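Local coordinates for protein induced by osmotic stress (Scheffersomyces stipitis CBS 6054, PDB 5YWL), which probably acts as an NADP(H)-dependent reductase of the extended short-chain dehydrogenase type, with likely cinnamyl-alcohol dehydrogenase activity, at residues N191-F196 / T232-D237; V238-K243 / F313-F318; L260-R265 / K300-K305; L14-I19 / Q199-E204. The protein carries 1 engineered substitution. All blocks are in the same frame, centred on the assembly; numbering follows the deposited sequence.

Contact 1: residues N191-F196 / T232-D237; sequences NPVYIF and TGTFID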
# COMPACT_ATOMS: atom_id res chain seq x y z
N ASN A 191 -6.02 -3.72 2.84
CA ASN A 191 -5.43 -3.40 4.14
C ASN A 191 -4.14 -4.18 4.35
O ASN A 191 -4.09 -5.21 4.89
CB ASN A 191 -6.40 -3.55 5.33
CG ASN A 191 -7.63 -2.67 5.25
OD1 ASN A 191 -8.39 -2.80 4.38
ND2 ASN A 191 -7.77 -1.75 6.18
N PRO A 192 -3.07 -3.66 3.79
CA PRO A 192 -1.76 -4.32 3.85
C PRO A 192 -0.98 -4.10 5.13
O PRO A 192 -1.11 -3.13 5.77
CB PRO A 192 -0.99 -3.74 2.68
CG PRO A 192 -1.67 -2.50 2.36
CD PRO A 192 -3.06 -2.53 2.90
N VAL A 193 -0.12 -5.06 5.40
CA VAL A 193 0.91 -5.03 6.41
C VAL A 193 2.24 -4.42 5.89
O VAL A 193 2.18 -3.64 5.04
CB VAL A 193 1.09 -6.40 7.04
CG1 VAL A 193 -0.18 -6.86 7.72
CG2 VAL A 193 1.67 -7.42 6.07
N TYR A 194 3.39 -4.77 6.42
CA TYR A 194 4.65 -4.27 5.87
C TYR A 194 4.82 -4.82 4.45
O TYR A 194 4.82 -5.98 4.27
CB TYR A 194 5.86 -4.69 6.70
CG TYR A 194 5.95 -4.20 8.14
CD1 TYR A 194 5.09 -4.65 9.11
CD2 TYR A 194 6.92 -3.25 8.51
CE1 TYR A 194 5.17 -4.16 10.40
CE2 TYR A 194 7.02 -2.78 9.82
CZ TYR A 194 6.14 -3.25 10.75
OH TYR A 194 6.20 -2.79 12.00
N ILE A 195 4.99 -3.96 3.49
CA ILE A 195 5.17 -4.37 2.13
C ILE A 195 6.66 -4.49 1.68
O ILE A 195 7.43 -3.59 1.83
CB ILE A 195 4.39 -3.50 1.14
CG1 ILE A 195 2.92 -3.34 1.51
CG2 ILE A 195 4.54 -4.01 -0.26
CD1 ILE A 195 2.18 -2.45 0.59
N PHE A 196 6.99 -5.64 1.13
CA PHE A 196 8.28 -6.00 0.58
C PHE A 196 8.11 -6.43 -0.88
O PHE A 196 7.07 -6.81 -1.30
CB PHE A 196 8.89 -7.19 1.29
CG PHE A 196 9.36 -6.95 2.68
CD1 PHE A 196 8.60 -7.33 3.74
CD2 PHE A 196 10.61 -6.54 2.93
CE1 PHE A 196 9.00 -7.18 5.02
CE2 PHE A 196 11.06 -6.42 4.21
CZ PHE A 196 10.22 -6.71 5.27
N THR A 232 10.04 -5.86 13.49
CA THR A 232 9.26 -7.10 13.48
C THR A 232 7.76 -6.89 13.27
O THR A 232 7.20 -5.93 13.73
CB THR A 232 9.50 -7.92 14.74
OG1 THR A 232 8.72 -9.10 14.72
CG2 THR A 232 9.14 -7.14 15.93
N GLY A 233 7.13 -7.80 12.55
CA GLY A 233 5.73 -7.73 12.19
C GLY A 233 5.39 -8.76 11.13
O GLY A 233 6.15 -9.67 10.95
N THR A 234 4.27 -8.59 10.45
CA THR A 234 3.91 -9.38 9.30
C THR A 234 4.27 -8.71 7.99
O THR A 234 4.23 -7.55 7.86
CB THR A 234 2.43 -9.81 9.25
OG1 THR A 234 1.57 -8.70 9.23
CG2 THR A 234 2.08 -10.64 10.33
N PHE A 235 4.59 -9.50 7.01
CA PHE A 235 4.90 -9.01 5.70
C PHE A 235 3.82 -9.45 4.70
O PHE A 235 3.17 -10.40 4.93
CB PHE A 235 6.34 -9.42 5.25
CG PHE A 235 6.39 -10.46 4.13
CD1 PHE A 235 6.24 -11.77 4.41
CD2 PHE A 235 6.42 -10.08 2.84
CE1 PHE A 235 6.21 -12.71 3.41
CE2 PHE A 235 6.38 -10.98 1.83
CZ PHE A 235 6.29 -12.32 2.12
N ILE A 236 3.81 -8.77 3.58
CA ILE A 236 3.18 -9.12 2.35
C ILE A 236 3.94 -8.62 1.14
O ILE A 236 4.46 -7.59 1.17
CB ILE A 236 1.72 -8.56 2.32
CG1 ILE A 236 0.91 -9.11 1.16
CG2 ILE A 236 1.71 -7.07 2.27
CD1 ILE A 236 0.64 -10.58 1.16
N ASP A 237 3.97 -9.37 0.08
CA ASP A 237 4.63 -8.98 -1.17
C ASP A 237 3.83 -7.95 -1.95
O ASP A 237 2.66 -8.08 -2.11
CB ASP A 237 4.97 -10.18 -2.05
CG ASP A 237 5.88 -9.81 -3.23
OD1 ASP A 237 5.41 -9.34 -4.22
OD2 ASP A 237 7.03 -10.04 -3.11

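Contact 2: residues V238-K243 / F313-F318; sequences VRDVAK and FEYFDF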
# COMPACT_ATOMS: atom_id res chain seq x y z
N VAL A 238 4.51 -6.98 -2.50
CA VAL A 238 3.87 -5.92 -3.24
C VAL A 238 3.04 -6.46 -4.42
O VAL A 238 2.09 -5.92 -4.76
CB VAL A 238 4.81 -4.83 -3.71
CG1 VAL A 238 5.84 -5.35 -4.68
CG2 VAL A 238 4.05 -3.71 -4.35
N ARG A 239 3.49 -7.53 -5.01
CA ARG A 239 2.78 -8.16 -6.10
C ARG A 239 1.41 -8.75 -5.66
O ARG A 239 0.48 -8.67 -6.35
CB ARG A 239 3.69 -9.15 -6.87
CG ARG A 239 4.90 -8.48 -7.58
CD ARG A 239 6.07 -9.41 -7.84
NE ARG A 239 6.72 -9.85 -6.67
CZ ARG A 239 7.81 -10.59 -6.65
NH1 ARG A 239 8.39 -10.96 -7.76
NH2 ARG A 239 8.34 -10.93 -5.51
N ASP A 240 1.40 -9.36 -4.50
CA ASP A 240 0.19 -9.86 -3.87
C ASP A 240 -0.79 -8.75 -3.51
O ASP A 240 -1.93 -8.88 -3.72
CB ASP A 240 0.52 -10.75 -2.67
CG ASP A 240 1.29 -12.03 -3.08
OD1 ASP A 240 0.99 -12.52 -4.14
OD2 ASP A 240 2.17 -12.45 -2.38
N VAL A 241 -0.28 -7.65 -3.02
CA VAL A 241 -1.11 -6.50 -2.74
C VAL A 241 -1.78 -5.97 -4.04
O VAL A 241 -2.91 -5.63 -4.04
CB VAL A 241 -0.38 -5.38 -1.96
CG1 VAL A 241 -1.26 -4.18 -1.79
CG2 VAL A 241 0.14 -5.85 -0.63
N ALA A 242 -1.00 -5.94 -5.10
CA ALA A 242 -1.46 -5.51 -6.37
C ALA A 242 -2.56 -6.42 -6.91
O ALA A 242 -3.53 -5.96 -7.28
CB ALA A 242 -0.34 -5.39 -7.38
N LYS A 243 -2.34 -7.70 -6.82
CA LYS A 243 -3.30 -8.68 -7.18
C LYS A 243 -4.56 -8.58 -6.36
O LYS A 243 -5.56 -8.79 -6.86
CB LYS A 243 -2.72 -10.07 -7.13
CG LYS A 243 -2.10 -10.45 -8.45
CD LYS A 243 -0.84 -11.24 -8.38
CE LYS A 243 -0.85 -12.46 -7.52
NZ LYS A 243 0.16 -13.44 -7.86
N PHE A 313 -5.67 -16.89 -4.56
CA PHE A 313 -4.33 -17.21 -4.95
C PHE A 313 -3.43 -17.37 -3.76
O PHE A 313 -3.75 -16.97 -2.70
CB PHE A 313 -3.79 -16.22 -5.96
CG PHE A 313 -3.75 -14.84 -5.49
CD1 PHE A 313 -2.75 -14.40 -4.68
CD2 PHE A 313 -4.72 -13.96 -5.85
CE1 PHE A 313 -2.69 -13.10 -4.28
CE2 PHE A 313 -4.69 -12.67 -5.44
CZ PHE A 313 -3.66 -12.24 -4.65
N GLU A 314 -2.29 -17.99 -3.96
CA GLU A 314 -1.32 -18.13 -2.90
C GLU A 314 -0.25 -17.02 -2.96
O GLU A 314 0.08 -16.57 -3.98
CB GLU A 314 -0.72 -19.52 -2.87
CG GLU A 314 -1.74 -20.58 -2.54
CD GLU A 314 -2.28 -20.42 -1.13
OE1 GLU A 314 -1.58 -20.76 -0.17
OE2 GLU A 314 -3.37 -19.87 -0.98
N TYR A 315 0.21 -16.60 -1.82
CA TYR A 315 1.14 -15.52 -1.67
C TYR A 315 2.65 -15.87 -1.98
O TYR A 315 3.06 -16.95 -1.78
CB TYR A 315 1.01 -14.95 -0.26
CG TYR A 315 -0.30 -14.26 0.10
CD1 TYR A 315 -1.04 -13.62 -0.82
CD2 TYR A 315 -0.75 -14.24 1.38
CE1 TYR A 315 -2.21 -12.98 -0.49
CE2 TYR A 315 -1.91 -13.62 1.72
CZ TYR A 315 -2.63 -12.97 0.80
OH TYR A 315 -3.77 -12.37 1.13
N PHE A 316 3.42 -14.90 -2.41
CA PHE A 316 4.87 -15.01 -2.38
C PHE A 316 5.36 -15.25 -0.93
O PHE A 316 4.94 -14.61 -0.04
CB PHE A 316 5.50 -13.73 -2.87
CG PHE A 316 5.41 -13.52 -4.32
CD1 PHE A 316 4.31 -12.95 -4.87
CD2 PHE A 316 6.40 -13.94 -5.14
CE1 PHE A 316 4.23 -12.74 -6.21
CE2 PHE A 316 6.33 -13.73 -6.49
CZ PHE A 316 5.26 -13.12 -7.02
N ASP A 317 6.25 -16.19 -0.74
CA ASP A 317 6.94 -16.34 0.52
C ASP A 317 7.96 -15.18 0.77
O ASP A 317 8.31 -14.46 -0.11
CB ASP A 317 7.51 -17.76 0.76
CG ASP A 317 8.87 -18.05 0.05
OD1 ASP A 317 9.48 -17.23 -0.53
OD2 ASP A 317 9.37 -19.15 0.14
N PHE A 318 8.39 -15.07 2.01
CA PHE A 318 9.24 -14.02 2.46
C PHE A 318 10.59 -14.02 1.75
O PHE A 318 11.00 -13.04 1.27
CB PHE A 318 9.43 -14.17 3.94
CG PHE A 318 10.35 -13.14 4.55
CD1 PHE A 318 9.91 -11.86 4.78
CD2 PHE A 318 11.60 -13.45 4.90
CE1 PHE A 318 10.72 -10.94 5.37
CE2 PHE A 318 12.44 -12.51 5.49
CZ PHE A 318 11.98 -11.26 5.71
O HOH W 1 1.32 -14.72 -5.44

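Contact 3: residues L260-R265 / K300-K305; sequences LLSNTR and KEWNDK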
# COMPACT_ATOMS: atom_id res chain seq x y z
N LEU A 260 -7.75 -8.02 4.15
CA LEU A 260 -6.59 -8.09 5.00
C LEU A 260 -5.50 -8.82 4.24
O LEU A 260 -5.61 -9.96 3.95
CB LEU A 260 -6.91 -8.86 6.27
CG LEU A 260 -5.83 -9.10 7.30
CD1 LEU A 260 -5.22 -7.79 7.67
CD2 LEU A 260 -6.42 -9.77 8.50
N LEU A 261 -4.47 -8.08 3.92
CA LEU A 261 -3.36 -8.58 3.19
C LEU A 261 -2.12 -8.69 4.10
O LEU A 261 -1.39 -7.77 4.30
CB LEU A 261 -3.09 -7.71 1.97
CG LEU A 261 -3.67 -8.01 0.61
CD1 LEU A 261 -2.94 -9.18 -0.06
CD2 LEU A 261 -5.12 -8.31 0.76
N SER A 262 -1.96 -9.88 4.63
CA SER A 262 -0.96 -10.23 5.55
C SER A 262 -0.50 -11.65 5.36
O SER A 262 -1.29 -12.52 5.33
CB SER A 262 -1.49 -10.01 6.97
OG SER A 262 -0.53 -10.15 7.94
N ASN A 263 0.80 -11.87 5.26
CA ASN A 263 1.37 -13.20 5.14
C ASN A 263 2.09 -13.68 6.42
O ASN A 263 1.50 -13.81 7.38
CB ASN A 263 2.22 -13.35 3.90
CG ASN A 263 2.47 -14.82 3.49
OD1 ASN A 263 1.94 -15.72 4.06
ND2 ASN A 263 3.34 -14.99 2.52
N THR A 264 3.37 -13.91 6.38
CA THR A 264 4.12 -14.45 7.51
C THR A 264 4.86 -13.42 8.41
O THR A 264 5.15 -12.35 8.00
CB THR A 264 5.13 -15.51 7.04
OG1 THR A 264 5.94 -14.95 6.05
CG2 THR A 264 4.46 -16.70 6.50
N ARG A 265 5.15 -13.81 9.62
CA ARG A 265 5.89 -13.01 10.55
C ARG A 265 7.40 -13.01 10.27
O ARG A 265 7.93 -13.96 9.80
CB ARG A 265 5.64 -13.44 11.99
CG ARG A 265 4.28 -13.14 12.49
CD ARG A 265 4.32 -12.42 13.78
NE ARG A 265 2.99 -12.19 14.19
CZ ARG A 265 2.52 -11.05 14.61
NH1 ARG A 265 1.31 -10.95 14.94
NH2 ARG A 265 3.28 -10.04 14.72
N LYS A 300 -0.51 -16.26 17.49
CA LYS A 300 -1.75 -16.74 16.96
C LYS A 300 -1.91 -16.33 15.51
O LYS A 300 -1.64 -15.25 15.18
CB LYS A 300 -2.90 -16.32 17.80
CG LYS A 300 -2.95 -16.96 19.15
CD LYS A 300 -4.20 -16.55 19.85
CE LYS A 300 -4.13 -16.89 21.32
NZ LYS A 300 -5.49 -16.94 21.80
N GLU A 301 -2.31 -17.26 14.67
CA GLU A 301 -2.49 -16.93 13.29
C GLU A 301 -3.60 -15.88 13.11
O GLU A 301 -4.62 -15.98 13.69
CB GLU A 301 -2.74 -18.20 12.52
CG GLU A 301 -2.93 -18.01 11.05
CD GLU A 301 -2.97 -19.31 10.23
OE1 GLU A 301 -3.38 -20.34 10.72
OE2 GLU A 301 -2.64 -19.25 9.07
N TRP A 302 -3.34 -14.87 12.33
CA TRP A 302 -4.35 -13.92 12.02
C TRP A 302 -5.42 -14.54 11.14
O TRP A 302 -5.22 -15.49 10.49
CB TRP A 302 -3.83 -12.60 11.45
CG TRP A 302 -3.05 -11.73 12.38
CD1 TRP A 302 -2.75 -11.96 13.67
CD2 TRP A 302 -2.46 -10.48 12.07
NE1 TRP A 302 -2.04 -10.96 14.19
CE2 TRP A 302 -1.81 -10.04 13.23
CE3 TRP A 302 -2.36 -9.73 10.93
CZ2 TRP A 302 -1.12 -8.86 13.27
CZ3 TRP A 302 -1.67 -8.59 10.97
CH2 TRP A 302 -1.06 -8.15 12.13
N ASN A 303 -6.60 -13.99 11.28
CA ASN A 303 -7.75 -14.42 10.54
C ASN A 303 -8.07 -13.66 9.28
O ASN A 303 -8.87 -12.77 9.28
CB ASN A 303 -8.96 -14.52 11.42
CG ASN A 303 -10.19 -14.96 10.68
OD1 ASN A 303 -10.12 -15.53 9.62
ND2 ASN A 303 -11.28 -14.66 11.21
N ASP A 304 -7.45 -14.11 8.23
CA ASP A 304 -7.60 -13.58 6.90
C ASP A 304 -8.32 -14.50 5.98
O ASP A 304 -8.22 -14.36 4.82
CB ASP A 304 -6.25 -13.17 6.28
CG ASP A 304 -5.34 -14.36 5.98
OD1 ASP A 304 -5.53 -15.42 6.50
OD2 ASP A 304 -4.41 -14.18 5.24
N LYS A 305 -9.02 -15.47 6.54
CA LYS A 305 -9.61 -16.53 5.78
C LYS A 305 -10.58 -16.05 4.72
O LYS A 305 -10.52 -16.50 3.63
CB LYS A 305 -10.25 -17.57 6.66
CG LYS A 305 -9.36 -18.24 7.65
CD LYS A 305 -10.02 -19.40 8.31
CE LYS A 305 -11.25 -18.99 9.14
NZ LYS A 305 -11.19 -17.93 10.18
O HOH W 2 -3.95 -11.95 3.77
O HOH W 3 -0.52 -13.10 16.70
O HOH W 4 0.53 -13.88 13.57

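Contact 4: residues L14-I19 / Q199-E204; sequences LAQQII and QAKDEE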
# COMPACT_ATOMS: atom_id res chain seq x y z
N LEU A 14 3.62 0.83 -4.70
CA LEU A 14 2.45 -0.03 -4.88
C LEU A 14 1.66 0.29 -6.15
O LEU A 14 1.31 -0.55 -6.86
CB LEU A 14 1.54 0.04 -3.69
CG LEU A 14 0.21 -0.71 -3.80
CD1 LEU A 14 0.45 -2.11 -4.25
CD2 LEU A 14 -0.52 -0.74 -2.48
N ALA A 15 1.48 1.55 -6.41
CA ALA A 15 0.70 2.01 -7.48
C ALA A 15 1.26 1.54 -8.81
O ALA A 15 0.54 1.13 -9.63
CB ALA A 15 0.56 3.49 -7.45
N GLN A 16 2.57 1.59 -8.93
CA GLN A 16 3.27 1.17 -10.10
C GLN A 16 3.12 -0.33 -10.28
O GLN A 16 2.89 -0.74 -11.33
CB GLN A 16 4.71 1.64 -10.14
CG GLN A 16 4.92 3.06 -10.56
CD GLN A 16 6.35 3.33 -11.00
OE1 GLN A 16 6.80 2.78 -11.92
NE2 GLN A 16 7.00 4.18 -10.33
N GLN A 17 3.20 -1.09 -9.22
CA GLN A 17 2.91 -2.50 -9.29
C GLN A 17 1.47 -2.80 -9.69
O GLN A 17 1.26 -3.66 -10.48
CB GLN A 17 3.30 -3.20 -8.01
CG GLN A 17 4.80 -3.48 -7.88
CD GLN A 17 5.31 -4.60 -8.77
OE1 GLN A 17 4.72 -4.95 -9.70
NE2 GLN A 17 6.39 -5.12 -8.43
N ILE A 18 0.53 -2.06 -9.17
CA ILE A 18 -0.82 -2.21 -9.56
C ILE A 18 -1.00 -1.87 -11.06
O ILE A 18 -1.62 -2.59 -11.77
CB ILE A 18 -1.76 -1.34 -8.69
CG1 ILE A 18 -1.90 -1.89 -7.30
CG2 ILE A 18 -3.14 -1.21 -9.30
CD1 ILE A 18 -2.61 -1.00 -6.35
N ILE A 19 -0.41 -0.77 -11.48
CA ILE A 19 -0.51 -0.31 -12.85
C ILE A 19 0.06 -1.36 -13.79
O ILE A 19 -0.53 -1.64 -14.73
CB ILE A 19 0.19 1.05 -13.06
CG1 ILE A 19 -0.65 2.18 -12.49
CG2 ILE A 19 0.52 1.35 -14.51
CD1 ILE A 19 0.14 3.37 -12.12
N GLN A 199 10.48 -3.45 -7.20
CA GLN A 199 9.77 -2.41 -7.89
C GLN A 199 9.32 -2.83 -9.31
O GLN A 199 9.90 -3.67 -9.91
CB GLN A 199 10.55 -1.11 -7.87
CG GLN A 199 11.02 -0.59 -6.52
CD GLN A 199 10.53 0.81 -6.28
OE1 GLN A 199 9.44 1.05 -5.77
NE2 GLN A 199 11.31 1.73 -6.69
N ALA A 200 8.27 -2.22 -9.80
CA ALA A 200 7.69 -2.60 -11.05
C ALA A 200 8.66 -2.48 -12.25
O ALA A 200 8.68 -3.31 -13.06
CB ALA A 200 6.39 -1.87 -11.32
N LYS A 201 9.46 -1.43 -12.25
CA LYS A 201 10.51 -1.16 -13.22
C LYS A 201 11.90 -0.90 -12.62
O LYS A 201 12.09 -0.18 -11.72
CB LYS A 201 10.20 0.06 -14.05
CG LYS A 201 8.84 0.14 -14.61
CD LYS A 201 8.64 -0.88 -15.66
CE LYS A 201 7.76 -0.33 -16.74
NZ LYS A 201 7.99 -1.14 -17.94
N ASP A 202 12.86 -1.46 -13.29
CA ASP A 202 14.22 -1.28 -12.93
C ASP A 202 14.60 0.16 -12.94
O ASP A 202 15.22 0.63 -12.06
CB ASP A 202 15.05 -2.07 -13.90
CG ASP A 202 14.96 -3.56 -13.66
OD1 ASP A 202 14.46 -4.00 -12.62
OD2 ASP A 202 15.40 -4.28 -14.53
N GLU A 203 14.11 0.89 -13.91
CA GLU A 203 14.47 2.28 -14.10
C GLU A 203 14.07 3.11 -12.91
O GLU A 203 14.72 4.05 -12.61
CB GLU A 203 13.83 2.83 -15.34
CG GLU A 203 13.99 2.02 -16.59
CD GLU A 203 13.21 0.75 -16.59
OE1 GLU A 203 12.97 0.16 -15.53
OE2 GLU A 203 12.83 0.32 -17.67
N GLU A 204 13.01 2.69 -12.23
CA GLU A 204 12.54 3.34 -11.05
C GLU A 204 13.39 3.14 -9.81
O GLU A 204 13.23 3.87 -8.86
CB GLU A 204 11.05 3.03 -10.79
CG GLU A 204 10.12 3.55 -11.87
CD GLU A 204 10.19 5.05 -12.04
OE1 GLU A 204 11.05 5.52 -12.77
OE2 GLU A 204 9.42 5.77 -11.45
O HOH W 5 8.35 0.82 -10.63

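Contact 1: residues N191-F196 / T232-D237
Y194, I195 and F196 run beside F235, I236 and D237 as a short parallel pair of strands, their axes 4.7 Å apart. Three backbone hydrogen bonds join them: Y194 N gives to T234 O, I236 N to Y194 O at 3.0 Å, and F196 N to I236 O. Y194 thus bonds the two neighbours of F235, as parallel pairing requires.

Among the aromatic contacts, T234 O lies at the edge of the Y194 ring, 3.3 Å from CD1. Y194 CE1 passes 4.0 Å from G233 CA, on the side where a CB would project, which probably explains the glycine. With an alanine at Y194, the corner at G233 and the carbonyl of T234 would probably lose the ring packed against them. F235 CB lies at the edge of the F196 ring, 3.4 Å from CD1, and the rings meet obliquely, planes at 65°.

V193, with CG1 anti to its carbonyl carbon (chi1 -61°), uses both branches: CG1 sits tightly against T234 OG1, which bonds to S262, and CG2 against the F235-I236 peptide, 3.8 Å from I236 CG2. I195 and I236 lie side by side.

The pair belongs to the unit strand 194-196, helix 215-219, strand 234-237. I195 and I236 face helix 238-250, which D237 caps, and I195, an NADP(+)-binding residue, also nears Y13 and L14. F196 and F235 face helix 318-330 and F266.

Contact 2: residues V238-K243 / F313-F318
R239, D240 and K243, on the first turns of helix 238-250, meet F313, Y315 and F316 in a surface contact that mixes charge with aromatic rings. The partner segment, without regular structure, links helix 305-311 to helix 318-330.

D240 sits at the centre. Its OD2 accepts from F316 N at 2.8 Å through the syn lone pair, and the same oxygen lies at the edge of the F316 ring. OD1 accepts a hydrogen bond from a water that also donates to E314 O and accepts from K243 NZ, so one buried carboxylate fastens two points of the loop. An acid suits the place for another reason: near the amino end of a helix its charge is likely to be stabilised by the helix dipole.

In this Rossmann-type dehydrogenase the helix follows directly on strand 234-237, and the loop carries the chain into its last helix, 318-330, with D317 as N-cap.

The guanidinium of R239 lies flat on F316 in a cation-pi stack, centres 3.8 Å apart and planes only 10° from parallel. Salt bridges to D237 and D324 help to hold it in that plane. K243, its chain bent at chi2 and chi3 (141° and 51°), brings CE over the F313 face, 3.9 Å from the centroid, with NZ above the same face at 4.8 Å. K243 CB touches F313 CZ at 3.4 Å.

Contact 3: residues L260-R265 / K300-K305
L260 and D304 bring the two backbones to their nearest approach, CA to CA 5.9 Å, and no direct hydrogen bond joins the segments. A water accepts from S262 N and lies within bonding distance of L260 O (2.6 Å) and D304 OD2, linking the carboxylate to the end of the strand. With CG between its backbone N and carbonyl carbon (chi1 68°), D304 turns OD2 to that water; its CB rests 4.1 Å from L260 CD2. Just beside it, N303 OD1 accepts from K305 N in an Asx turn just ahead of helix 305-311.

W302 fills the middle of the contact. S262 OG lies 3.5 Å from W302 CE3; a small serine lets the six-membered ring come close. At the other end of the indole, R265 NH1 is 3.4 Å from W302 NE1. Both are donors, and the guanidinium stands almost perpendicular to the ring, at 86°, so they pack without bonding. R265 NE reaches K300 O through a second water, while NH2 bonds to L135 O. Were W302 replaced by an alanine, a gap would probably open between S262 and R265, and the arginine would be freer to turn.

S262 OG bonds to T234 on strand 234-237, against which W302 also packs. L260, on the outer strand 258-261 of the main sheet, bonds through its N to T307 of helix 305-311.

Contact 4: residues L14-I19 / Q199-E204
Q16 reaches from helix 13-23 to E204, giving NE2 to OE2 in a hydrogen bond of 3.1 Å. The carboxylate receives it on its anti lone pair, at an N-H...O angle of 150°, and the acceptor lies a little out of the amide plane. The amide and carboxylate are turned 51° from each other, and E204 CG packs against the glutamine head, 3.4 Å from Q16 OE1. With its chain extended beyond CG, Q16 can span the groove between helix and loop. A glutamine suits this place because both ends of its amide find partners: NE2 also gives to T11 O, and OE1 bonds to Y46 OH and takes a weak bond from a water that K201 N donates to.

At A200 the backbone of the loop comes nearest to that of the helix. Its CB sits 3.7 Å from Q16 O and 4.1 Å from Q16 CB, and so small a side chain allows the backbones to come close, with Q17 CA and A200 CA 5.1 Å apart.

Q17 approaches the same alanine from the side. Its chain bends at chi2 (-74°) and lays the amide along the loop, OE1 3.9 Å from A200 CB, while NE2 bonds to P198 O.

Helix 13-23 follows the glycine-rich turn of the Rossmann fold, and it holds the NADP(+)-binding L14. Helix 36-46 packs on the loop and on Q16 through L42, L45 and Y46, Q17 touches V238 and R239 of helix 238-250, and Q199 N bonds to Q328 of helix 318-330.

From the N terminus, 14-19 opens contact 4, but its partner 199-204 comes 180 residues later, after 191-196 has already opened contact 1. Contact 1 closes at 232-237, so contacts 4 and 1 cross; one joins helix 13-23 to the loop after strand 194-196, the other pairs that strand with 234-237. Helix 238-250 follows at once and opens contact 2. Before this closes at 313-318, contact 3 both opens at 260-265 and closes at 300-305, so it lies wholly within the span of contact 2. Contacts 1, 2 and 3 adjoin one another, uniting the main sheet, the short strand pair and the C-terminal helices. Contact 4 touches contact 2 through helices 13-23 and 238-250.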